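Local coordinates for protein periplasmic chaperone Spy (Escherichia coli, PDB 5WO2) that acts as an ATP-independent periplasmic chaperone, a cradle-shaped homodimer that limits protein aggregation and lets substrates fold while bound, at residues K75-L80 with K86-N91. Residues are numbered along the deposited sequence; the frame is centred on the assembly and turned at random.
Sequences KIYNIL and KQFNAN
Tyr77 and Phe88 meet in an offset edge-to-face aromatic pair. It sits where helix 48-77 ends in a type I turn, Tyr77 to Leu80, and the chain doubles back as helix 82-94. This is a helical hairpin of the all-helical LTXXQ-family fold.

The apolar part is the tight one. Phe88 is buried and points into the contact. Its CG lies anti to the backbone N (chi1 178°), which carries the ring out toward helix 48-77. Tyr77 brings the CD1 edge of its ring over one Phe88 face, with CD1 3.5 Å from Phe88 CD1. The ring centroids are 5.3 Å apart and the planes meet at 66°. Leu80 CD1 packs at the root of the same side chain, 3.8 Å from Phe88 CB. Leu80 also touches Leu7 and Gln11, from the N-terminal part of the chain. Ile41 of the second subunit packs on Phe88 too.

The polar side is partly exposed and rests on one hydrogen bond between the segments. Asn89 crosses the tyrosine at about a right angle, the amide and ring planes 41° apart. Its OD1 is hydrogen-bonded to His38 NE2 of the second subunit, linking the hairpin to the dimer interface. Its ND2 donates to Tyr77 OH at 3.1 Å, with the hydroxyl oxygen tilted slightly out of the amide plane.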
loop_
_atom_site.group_PDB
_atom_site.type_symbol
_atom_site.label_atom_id
_atom_site.label_comp_id
_atom_site.label_asym_id
_atom_site.label_seq_id
_atom_site.Cartn_x
_atom_site.Cartn_y
_atom_site.Cartn_z
ATOM N N LYS B 75 14.350 -13.366 -5.290
ATOM C CA LYS B 75 14.644 -14.429 -6.252
ATOM C C LYS B 75 15.245 -13.812 -7.513
ATOM O O LYS B 75 16.128 -14.379 -8.145
ATOM C CB LYS B 75 13.389 -15.230 -6.582
ATOM C CG LYS B 75 13.034 -16.277 -5.520
ATOM C CD LYS B 75 11.823 -17.125 -5.929
ATOM C CE LYS B 75 11.255 -17.865 -4.750
ATOM N NZ LYS B 75 12.320 -18.514 -3.919
ATOM N N ILE B 76 14.770 -12.632 -7.875
ATOM C CA ILE B 76 15.270 -11.945 -9.051
ATOM C C ILE B 76 16.707 -11.487 -8.829
ATOM O O ILE B 76 17.598 -11.769 -9.634
ATOM C CB ILE B 76 14.366 -10.751 -9.384
ATOM C CG1 ILE B 76 13.022 -11.270 -9.913
ATOM C CG2 ILE B 76 15.036 -9.816 -10.399
ATOM C CD1 ILE B 76 12.022 -10.224 -10.170
ATOM N N TYR B 77 16.934 -10.782 -7.730
ATOM C CA TYR B 77 18.262 -10.310 -7.379
ATOM C C TYR B 77 19.285 -11.438 -7.552
ATOM O O TYR B 77 20.370 -11.217 -8.061
ATOM C CB TYR B 77 18.266 -9.810 -5.937
ATOM C CG TYR B 77 19.584 -9.207 -5.497
ATOM C CD1 TYR B 77 19.924 -7.913 -5.859
ATOM C CD2 TYR B 77 20.480 -9.920 -4.710
ATOM C CE1 TYR B 77 21.128 -7.348 -5.479
ATOM C CE2 TYR B 77 21.707 -9.342 -4.304
ATOM C CZ TYR B 77 21.996 -8.055 -4.677
ATOM O OH TYR B 77 23.147 -7.432 -4.295
ATOM N N ASN B 78 18.918 -12.645 -7.155
ATOM C CA ASN B 78 19.879 -13.749 -7.191
ATOM C C ASN B 78 20.021 -14.450 -8.540
ATOM O O ASN B 78 20.876 -15.316 -8.685
ATOM C CB ASN B 78 19.526 -14.755 -6.117
ATOM C CG ASN B 78 20.005 -14.314 -4.768
ATOM O OD1 ASN B 78 21.216 -14.252 -4.546
ATOM N ND2 ASN B 78 19.069 -13.977 -3.853
ATOM N N ILE B 79 19.240 -14.075 -9.548
ATOM C CA ILE B 79 19.582 -14.534 -10.904
ATOM C C ILE B 79 20.533 -13.570 -11.605
ATOM O O ILE B 79 20.924 -13.819 -12.734
ATOM C CB ILE B 79 18.345 -14.720 -11.819
ATOM C CG1 ILE B 79 17.673 -13.397 -12.163
ATOM C CG2 ILE B 79 17.358 -15.655 -11.192
ATOM C CD1 ILE B 79 16.701 -13.490 -13.307
ATOM N N LEU B 80 20.889 -12.458 -10.956
ATOM C CA LEU B 80 21.687 -11.405 -11.605
ATOM C C LEU B 80 23.202 -11.556 -11.502
ATOM O O LEU B 80 23.708 -12.127 -10.539
ATOM C CB LEU B 80 21.333 -10.036 -11.012
ATOM C CG LEU B 80 19.887 -9.528 -11.102
ATOM C CD1 LEU B 80 19.755 -8.190 -10.364
ATOM C CD2 LEU B 80 19.434 -9.407 -12.534
ATOM N N LYS B 86 24.799 -4.557 -8.734
ATOM C CA LYS B 86 25.185 -3.193 -8.386
ATOM C C LYS B 86 24.155 -2.237 -8.938
ATOM O O LYS B 86 23.772 -1.285 -8.280
ATOM C CB LYS B 86 26.562 -2.821 -8.929
ATOM C CG LYS B 86 27.732 -3.480 -8.204
ATOM C CD LYS B 86 29.020 -2.635 -8.318
ATOM C CE LYS B 86 29.492 -2.399 -9.759
ATOM N NZ LYS B 86 30.280 -3.551 -10.343
ATOM N N GLN B 87 23.710 -2.506 -10.158
ATOM C CA GLN B 87 22.753 -1.635 -10.824
ATOM C C GLN B 87 21.376 -1.742 -10.202
ATOM O O GLN B 87 20.694 -0.746 -9.986
ATOM C CB GLN B 87 22.667 -1.974 -12.302
ATOM C CG GLN B 87 21.734 -1.054 -13.065
ATOM C CD GLN B 87 22.239 0.391 -13.113
ATOM O OE1 GLN B 87 23.371 0.652 -13.527
ATOM N NE2 GLN B 87 21.399 1.328 -12.675
ATOM N N PHE B 88 20.939 -2.971 -9.974
ATOM C CA PHE B 88 19.720 -3.204 -9.221
ATOM C C PHE B 88 19.754 -2.456 -7.895
ATOM O O PHE B 88 18.772 -1.814 -7.529
ATOM C CB PHE B 88 19.537 -4.691 -8.978
ATOM C CG PHE B 88 18.318 -5.046 -8.164
ATOM C CD1 PHE B 88 18.307 -4.908 -6.775
ATOM C CD2 PHE B 88 17.200 -5.571 -8.777
ATOM C CE1 PHE B 88 17.208 -5.274 -6.038
ATOM C CE2 PHE B 88 16.076 -5.943 -8.009
ATOM C CZ PHE B 88 16.093 -5.780 -6.659
ATOM N N ASN B 89 20.884 -2.493 -7.195
ATOM C CA ASN B 89 20.935 -1.840 -5.880
ATOM C C ASN B 89 20.859 -0.325 -6.062
ATOM O O ASN B 89 20.200 0.338 -5.302
ATOM C CB ASN B 89 22.178 -2.221 -5.090
ATOM C CG ASN B 89 22.074 -3.618 -4.495
ATOM O OD1 ASN B 89 21.018 -4.039 -4.072
ATOM N ND2 ASN B 89 23.170 -4.354 -4.533
ATOM N N ALA B 90 21.495 0.211 -7.092
ATOM C CA ALA B 90 21.397 1.651 -7.319
ATOM C C ALA B 90 19.969 2.079 -7.653
ATOM O O ALA B 90 19.465 3.100 -7.137
ATOM C CB ALA B 90 22.353 2.058 -8.418
ATOM N N ASN B 91 19.304 1.310 -8.508
ATOM C CA ASN B 91 17.914 1.589 -8.861
ATOM C C ASN B 91 17.016 1.549 -7.663
ATOM O O ASN B 91 16.038 2.268 -7.584
ATOM C CB ASN B 91 17.392 0.594 -9.888
ATOM C CG ASN B 91 18.079 0.708 -11.226
ATOM O OD1 ASN B 91 18.806 1.662 -11.498
ATOM N ND2 ASN B 91 17.853 -0.288 -12.079
#